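Local coordinates for protein VP5 (Halorubrum pleomorphic virus 2, PDB 6QGI) that is an envelope protein of a pleomorphic haloarchaeal virus and probably fuses the viral envelope with the membrane of its host cell, at residues G204-N208 against G209-V213; S251-Y254 against G255-S259; A288-A292 against L293-V297. One frame throughout, in Å; residues are numbered along the deposited sequence.

In the fold
Contacts 1, 2 and 3 are all local turns, set in series along the chain. Contact 3 lies deepest, its centre about 14 Å from that of the chain, and is largely buried; the centre of contact 1, partly buried, is about 23 Å from the chain's centre, and that of contact 2, with several exposed residues, about 40 Å. Contacts 2 and 3 both end helices, 225-253 and 285-292, and both touch helix 66-86, though about 30 Å separates their centres. Contact 1, across the chain's centre from contact 3, instead leads into strand 212-215. All three combine backbone bonds with aliphatic packing; contact 1 adds a bridging water, and contact 3 a Schellman motif.

Contact 1: G204-N208 against G209-V213; sequences GDLKN and GGPTV
Leu206 to Gly209 form a type I beta turn closed by the bond from Gly209 N to Leu206 O, 2.7 Å, and a tighter classic gamma turn follows at once, Gly210 N reaching Asn208 O through a weak bond of 3.1 Å. This second bend is centred on Gly209, whose positive phi favours glycine. Leu206 folds over the start of the following segment. Its CG lies beside its own backbone N (chi1 -69°), which carries CD1 to 3.5 Å from Gly209 O and 4.0 Å from the ring atom CD of Pro211. The same leucine packs on Ile153. On the polar side a water bridges the turn: it accepts from Asn208 N at 3.2 Å, donates to Gly210 O at 2.8 Å and hydrogen-bonds Thr212 OG1 at 2.9 Å. Thr212 turns its hydroxyl back along the loop with OG1 opposite its carbonyl carbon (chi1 -65°), while CB of Asn208 passes 3.9 Å from OG1. Backbone bonds of Lys207 with Leu146 and Thr212 with Leu144 tie the turn and the start of the strand to a neighbouring loop. The water thus joins two backbone groups and a hydroxyl across the bend, adding polar links to a glycine-rich turn just where the chain enters strand 212-215.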
loop_
_atom_site.group_PDB
_atom_site.type_symbol
_atom_site.label_atom_id
_atom_site.label_comp_id
_atom_site.label_asym_id
_atom_site.label_seq_id
_atom_site.Cartn_x
_atom_site.Cartn_y
_atom_site.Cartn_z
ATOM N N GLY A 204 -24.234 -18.711 -3.051
ATOM C CA GLY A 204 -23.368 -19.656 -3.751
ATOM C C GLY A 204 -21.920 -19.209 -3.797
ATOM O O GLY A 204 -21.033 -20.006 -4.115
ATOM N N ASP A 205 -21.672 -17.926 -3.499
ATOM C CA ASP A 205 -20.332 -17.338 -3.489
ATOM C C ASP A 205 -19.534 -17.800 -2.280
ATOM O O ASP A 205 -20.136 -18.119 -1.251
ATOM C CB ASP A 205 -20.427 -15.802 -3.507
ATOM C CG ASP A 205 -21.035 -15.244 -4.775
ATOM O OD1 ASP A 205 -21.433 -16.041 -5.640
ATOM O OD2 ASP A 205 -21.120 -14.015 -4.894
ATOM N N LEU A 206 -18.185 -17.810 -2.394
ATOM C CA LEU A 206 -17.276 -18.171 -1.296
ATOM C C LEU A 206 -17.693 -17.394 -0.050
ATOM O O LEU A 206 -17.926 -16.186 -0.149
ATOM C CB LEU A 206 -15.801 -17.868 -1.651
ATOM C CG LEU A 206 -15.133 -18.713 -2.731
ATOM C CD1 LEU A 206 -13.836 -18.082 -3.177
ATOM C CD2 LEU A 206 -14.880 -20.140 -2.262
ATOM N N LYS A 207 -17.869 -18.094 1.084
ATOM C CA LYS A 207 -18.350 -17.550 2.356
ATOM C C LYS A 207 -17.844 -16.134 2.640
ATOM O O LYS A 207 -18.615 -15.303 3.117
ATOM C CB LYS A 207 -17.957 -18.471 3.525
ATOM C CG LYS A 207 -18.796 -18.248 4.777
ATOM C CD LYS A 207 -18.122 -18.790 6.011
ATOM C CE LYS A 207 -18.801 -18.280 7.253
ATOM N NZ LYS A 207 -18.088 -18.711 8.479
ATOM N N ASN A 208 -16.573 -15.861 2.332
ATOM C CA ASN A 208 -15.956 -14.577 2.615
ATOM C C ASN A 208 -15.460 -13.879 1.353
ATOM O O ASN A 208 -14.559 -13.048 1.429
ATOM C CB ASN A 208 -14.814 -14.777 3.607
ATOM C CG ASN A 208 -15.197 -15.538 4.844
ATOM O OD1 ASN A 208 -16.274 -15.349 5.415
ATOM N ND2 ASN A 208 -14.325 -16.423 5.282
ATOM N N GLY A 209 -16.079 -14.198 0.218
ATOM C CA GLY A 209 -15.802 -13.592 -1.078
ATOM C C GLY A 209 -14.665 -14.217 -1.845
ATOM O O GLY A 209 -14.850 -14.702 -2.965
ATOM N N GLY A 210 -13.485 -14.148 -1.249
ATOM C CA GLY A 210 -12.260 -14.715 -1.789
ATOM C C GLY A 210 -11.882 -15.965 -1.027
ATOM O O GLY A 210 -12.479 -16.244 0.023
ATOM N N PRO A 211 -10.909 -16.761 -1.534
ATOM C CA PRO A 211 -10.524 -17.990 -0.813
ATOM C C PRO A 211 -10.057 -17.717 0.613
ATOM O O PRO A 211 -9.406 -16.707 0.881
ATOM C CB PRO A 211 -9.380 -18.570 -1.651
ATOM C CG PRO A 211 -9.454 -17.895 -2.966
ATOM C CD PRO A 211 -10.112 -16.577 -2.766
ATOM N N THR A 212 -10.419 -18.611 1.528
ATOM C CA THR A 212 -10.027 -18.512 2.928
ATOM C C THR A 212 -8.939 -19.553 3.161
ATOM O O THR A 212 -9.203 -20.754 3.091
ATOM C CB THR A 212 -11.253 -18.647 3.835
ATOM O OG1 THR A 212 -12.109 -17.534 3.608
ATOM C CG2 THR A 212 -10.899 -18.717 5.305
ATOM N N VAL A 213 -7.706 -19.083 3.377
ATOM C CA VAL A 213 -6.566 -19.965 3.631
ATOM C C VAL A 213 -6.429 -20.137 5.137
ATOM O O VAL A 213 -6.357 -19.154 5.867
ATOM C CB VAL A 213 -5.254 -19.472 2.974
ATOM C CG1 VAL A 213 -4.103 -20.423 3.275
ATOM C CG2 VAL A 213 -5.427 -19.325 1.471
HETATM O O HOH W 1 -14.176 -17.829 1.560
#

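Contact 2: S251-Y254 against G255-S259; sequences SNVY and GDVQS
Val253 and Val257 run alongside each other in the same direction at the C-terminal end of helix 225-253. Each carries CG1 anti to its backbone N, with chi1 161° in Val253 and 172° in Val257, but they use different branches: CG1 of Val253 meets CB of Val257 at 3.7 Å and its CG2 at 3.8 Å. Both valines also rest on Leu85 of helix 66-86. Between them the backbone closes an alpha turn, Val257 N donating to Val253 O at 2.8 Å in a nearly straight bond that lies in the carbonyl plane. Gly255 takes the bend at positive phi, with backbone angles that by themselves call for glycine. Tyr254, the first residue beyond helical angles, has chi1 -160°, which leaves its CB and CG next to Gly255 N, 3.5 and 3.7 Å off, while OH hydrogen-bonds Ser89 O. Asp256 brings its CB to 3.6 Å from Val253 O and 3.7 Å from Asn252 O. Its carboxylate lies near the carbonyl end of the helix, where a negative charge would probably be unfavourable; what joins the two segments is the straight backbone bond from Val257 N to Val253 O and the contact of the same two valines.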
loop_
_atom_site.group_PDB
_atom_site.type_symbol
_atom_site.label_atom_id
_atom_site.label_comp_id
_atom_site.label_asym_id
_atom_site.label_seq_id
_atom_site.Cartn_x
_atom_site.Cartn_y
_atom_site.Cartn_z
ATOM N N SER A 251 -13.885 22.487 -25.184
ATOM C CA SER A 251 -14.962 23.350 -25.689
ATOM C C SER A 251 -14.979 24.738 -25.026
ATOM O O SER A 251 -15.319 25.716 -25.692
ATOM C CB SER A 251 -16.318 22.681 -25.500
ATOM O OG SER A 251 -16.455 21.563 -26.361
ATOM N N ASN A 252 -14.610 24.824 -23.737
ATOM C CA ASN A 252 -14.596 26.089 -22.995
ATOM C C ASN A 252 -13.326 26.919 -23.262
ATOM O O ASN A 252 -13.364 28.147 -23.149
ATOM C CB ASN A 252 -14.727 25.832 -21.485
ATOM C CG ASN A 252 -15.948 25.049 -21.046
ATOM O OD1 ASN A 252 -16.904 24.817 -21.804
ATOM N ND2 ASN A 252 -15.931 24.602 -19.796
ATOM N N VAL A 253 -12.213 26.247 -23.608
ATOM C CA VAL A 253 -10.890 26.842 -23.823
ATOM C C VAL A 253 -10.659 27.224 -25.303
ATOM O O VAL A 253 -10.090 28.288 -25.557
ATOM C CB VAL A 253 -9.813 25.860 -23.280
ATOM C CG1 VAL A 253 -8.421 26.136 -23.830
ATOM C CG2 VAL A 253 -9.795 25.881 -21.761
ATOM N N TYR A 254 -11.102 26.377 -26.258
ATOM C CA TYR A 254 -10.926 26.599 -27.700
ATOM C C TYR A 254 -11.535 27.920 -28.160
ATOM O O TYR A 254 -12.741 28.145 -28.024
ATOM C CB TYR A 254 -11.509 25.440 -28.516
ATOM C CG TYR A 254 -10.954 25.361 -29.918
ATOM C CD1 TYR A 254 -9.709 24.787 -30.163
ATOM C CD2 TYR A 254 -11.679 25.837 -31.004
ATOM C CE1 TYR A 254 -9.192 24.708 -31.454
ATOM C CE2 TYR A 254 -11.183 25.743 -32.303
ATOM C CZ TYR A 254 -9.936 25.182 -32.522
ATOM O OH TYR A 254 -9.435 25.099 -33.794
ATOM N N GLY A 255 -10.672 28.785 -28.682
ATOM C CA GLY A 255 -11.050 30.116 -29.144
ATOM C C GLY A 255 -10.774 31.173 -28.097
ATOM O O GLY A 255 -10.201 32.218 -28.414
ATOM N N ASP A 256 -11.176 30.896 -26.836
ATOM C CA ASP A 256 -11.002 31.782 -25.682
ATOM C C ASP A 256 -9.511 31.906 -25.333
ATOM O O ASP A 256 -8.992 33.021 -25.257
ATOM C CB ASP A 256 -11.817 31.261 -24.482
ATOM C CG ASP A 256 -12.318 32.323 -23.509
ATOM O OD1 ASP A 256 -11.638 33.368 -23.359
ATOM O OD2 ASP A 256 -13.377 32.096 -22.878
ATOM N N VAL A 257 -8.820 30.766 -25.155
ATOM C CA VAL A 257 -7.386 30.756 -24.873
ATOM C C VAL A 257 -6.671 30.818 -26.222
ATOM O O VAL A 257 -6.896 29.966 -27.087
ATOM C CB VAL A 257 -6.933 29.559 -23.990
ATOM C CG1 VAL A 257 -5.412 29.491 -23.880
ATOM C CG2 VAL A 257 -7.562 29.634 -22.601
ATOM N N GLN A 258 -5.852 31.861 -26.405
ATOM C CA GLN A 258 -5.094 32.125 -27.626
ATOM C C GLN A 258 -3.763 31.367 -27.625
ATOM O O GLN A 258 -3.248 31.031 -26.560
ATOM C CB GLN A 258 -4.836 33.639 -27.779
ATOM C CG GLN A 258 -6.095 34.518 -27.825
ATOM C CD GLN A 258 -6.774 34.557 -29.177
ATOM O OE1 GLN A 258 -7.900 34.075 -29.346
ATOM N NE2 GLN A 258 -6.116 35.150 -30.167
ATOM N N SER A 259 -3.205 31.112 -28.821
ATOM C CA SER A 259 -1.907 30.454 -28.980
ATOM C C SER A 259 -0.825 31.339 -28.360
ATOM O O SER A 259 -0.725 32.524 -28.699
ATOM C CB SER A 259 -1.613 30.193 -30.456
ATOM O OG SER A 259 -2.596 29.355 -31.044
#

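Contact 3: A288-A292 against L293-V297; sequences ADLIA and LNVPV
Asp289, Leu290 and Ile291 each offer a flat peptide carbonyl to Leu293, Val295 and Asn294 respectively, and each is approached from a different direction. Leu293 N reaches Asp289 O at 2.9 Å, tilted 24° from the carbonyl plane, the last regular bond of the helix. Val295 N comes to Leu290 O at 3.1 Å, nearly along the C=O axis, whereas Asn294 N sits over the face of the Ile291 carbonyl, 2.9 Å from its O and 64° out of its plane. The last two bonds make a Schellman motif that ends helix 285-292, with Asn294 at positive phi as its C-prime residue.

The leucine at the turn packs on its own hydrogen-bond acceptor: Leu293 CG and CD1 both lie 3.4 Å from Asp289 O, which therefore has an aliphatic neighbour as well as an N-H donor. Beyond the turn, Val295 lays CG2 against CD2 of Leu290 at 4.0 Å, the apolar pair that commonly accompanies this motif. CG2 stands beside the backbone N and CG1 anti to it (chi1 172°), which directs CG2 at the leucine. Ile291 CG1 touches Val297 CG2 more loosely, at 4.5 Å.

The two polar side chains find their partners in other parts of the chain. The Asp289 carboxylate forms a salt bridge with Arg21 through OD2 and accepts from Gln285 through OD1, while Asn294 OD1 accepts from Ser465 N. Ile291 and Val297 meet helix 476-496, Ala288, Asp289 and Ala292 meet helix 270-279, and Leu293 lies on Val69 of helix 66-86, so the motif takes the chain from among these three helices to strand 297-299.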
loop_
_atom_site.group_PDB
_atom_site.type_symbol
_atom_site.label_atom_id
_atom_site.label_comp_id
_atom_site.label_asym_id
_atom_site.label_seq_id
_atom_site.Cartn_x
_atom_site.Cartn_y
_atom_site.Cartn_z
ATOM N N ALA A 288 7.208 10.517 -2.659
ATOM C CA ALA A 288 7.428 11.182 -3.949
ATOM C C ALA A 288 6.221 10.952 -4.869
ATOM O O ALA A 288 5.726 11.895 -5.478
ATOM C CB ALA A 288 8.704 10.661 -4.599
ATOM N N ASP A 289 5.707 9.710 -4.886
ATOM C CA ASP A 289 4.541 9.281 -5.649
ATOM C C ASP A 289 3.243 9.871 -5.066
ATOM O O ASP A 289 2.370 10.273 -5.837
ATOM C CB ASP A 289 4.473 7.740 -5.701
ATOM C CG ASP A 289 5.569 7.056 -6.515
ATOM O OD1 ASP A 289 6.261 7.755 -7.300
ATOM O OD2 ASP A 289 5.741 5.826 -6.365
ATOM N N LEU A 290 3.126 9.949 -3.719
ATOM C CA LEU A 290 1.963 10.536 -3.042
ATOM C C LEU A 290 1.853 12.047 -3.312
ATOM O O LEU A 290 0.736 12.554 -3.428
ATOM C CB LEU A 290 1.984 10.270 -1.524
ATOM C CG LEU A 290 1.507 8.884 -1.047
ATOM C CD1 LEU A 290 1.719 8.731 0.435
ATOM C CD2 LEU A 290 0.024 8.640 -1.362
ATOM N N ILE A 291 3.003 12.757 -3.428
ATOM C CA ILE A 291 3.043 14.193 -3.749
ATOM C C ILE A 291 2.596 14.352 -5.211
ATOM O O ILE A 291 1.774 15.219 -5.504
ATOM C CB ILE A 291 4.442 14.829 -3.464
ATOM C CG1 ILE A 291 4.723 14.882 -1.945
ATOM C CG2 ILE A 291 4.594 16.235 -4.095
ATOM C CD1 ILE A 291 6.190 14.810 -1.584
ATOM N N ALA A 292 3.100 13.473 -6.106
ATOM C CA ALA A 292 2.755 13.451 -7.532
ATOM C C ALA A 292 1.262 13.158 -7.758
ATOM O O ALA A 292 0.689 13.637 -8.740
ATOM C CB ALA A 292 3.596 12.422 -8.251
ATOM N N LEU A 293 0.637 12.388 -6.837
ATOM C CA LEU A 293 -0.789 12.054 -6.879
ATOM C C LEU A 293 -1.617 13.128 -6.163
ATOM O O LEU A 293 -2.818 12.955 -5.968
ATOM C CB LEU A 293 -1.051 10.661 -6.286
ATOM C CG LEU A 293 -0.688 9.486 -7.193
ATOM C CD1 LEU A 293 -0.361 8.254 -6.385
ATOM C CD2 LEU A 293 -1.785 9.206 -8.221
ATOM N N ASN A 294 -0.968 14.255 -5.803
ATOM C CA ASN A 294 -1.553 15.439 -5.170
ATOM C C ASN A 294 -2.404 15.096 -3.923
ATOM O O ASN A 294 -3.532 15.577 -3.756
ATOM C CB ASN A 294 -2.362 16.235 -6.197
ATOM C CG ASN A 294 -2.653 17.643 -5.778
ATOM O OD1 ASN A 294 -1.771 18.373 -5.305
ATOM N ND2 ASN A 294 -3.906 18.045 -5.940
ATOM N N VAL A 295 -1.835 14.278 -3.039
ATOM C CA VAL A 295 -2.491 13.890 -1.794
ATOM C C VAL A 295 -2.107 14.955 -0.749
ATOM O O VAL A 295 -0.911 15.192 -0.587
ATOM C CB VAL A 295 -2.098 12.436 -1.386
ATOM C CG1 VAL A 295 -2.616 12.077 0.001
ATOM C CG2 VAL A 295 -2.590 11.424 -2.419
ATOM N N PRO A 296 -3.072 15.650 -0.082
ATOM C CA PRO A 296 -2.692 16.681 0.912
ATOM C C PRO A 296 -1.627 16.179 1.891
ATOM O O PRO A 296 -1.738 15.063 2.406
ATOM C CB PRO A 296 -4.008 16.998 1.620
ATOM C CG PRO A 296 -5.050 16.685 0.612
ATOM C CD PRO A 296 -4.541 15.536 -0.204
ATOM N N VAL A 297 -0.543 16.957 2.056
ATOM C CA VAL A 297 0.604 16.580 2.885
ATOM C C VAL A 297 1.020 17.725 3.817
ATOM O O VAL A 297 0.880 18.898 3.466
ATOM C CB VAL A 297 1.816 16.156 1.982
ATOM C CG1 VAL A 297 3.094 15.978 2.787
ATOM C CG2 VAL A 297 1.530 14.883 1.195
#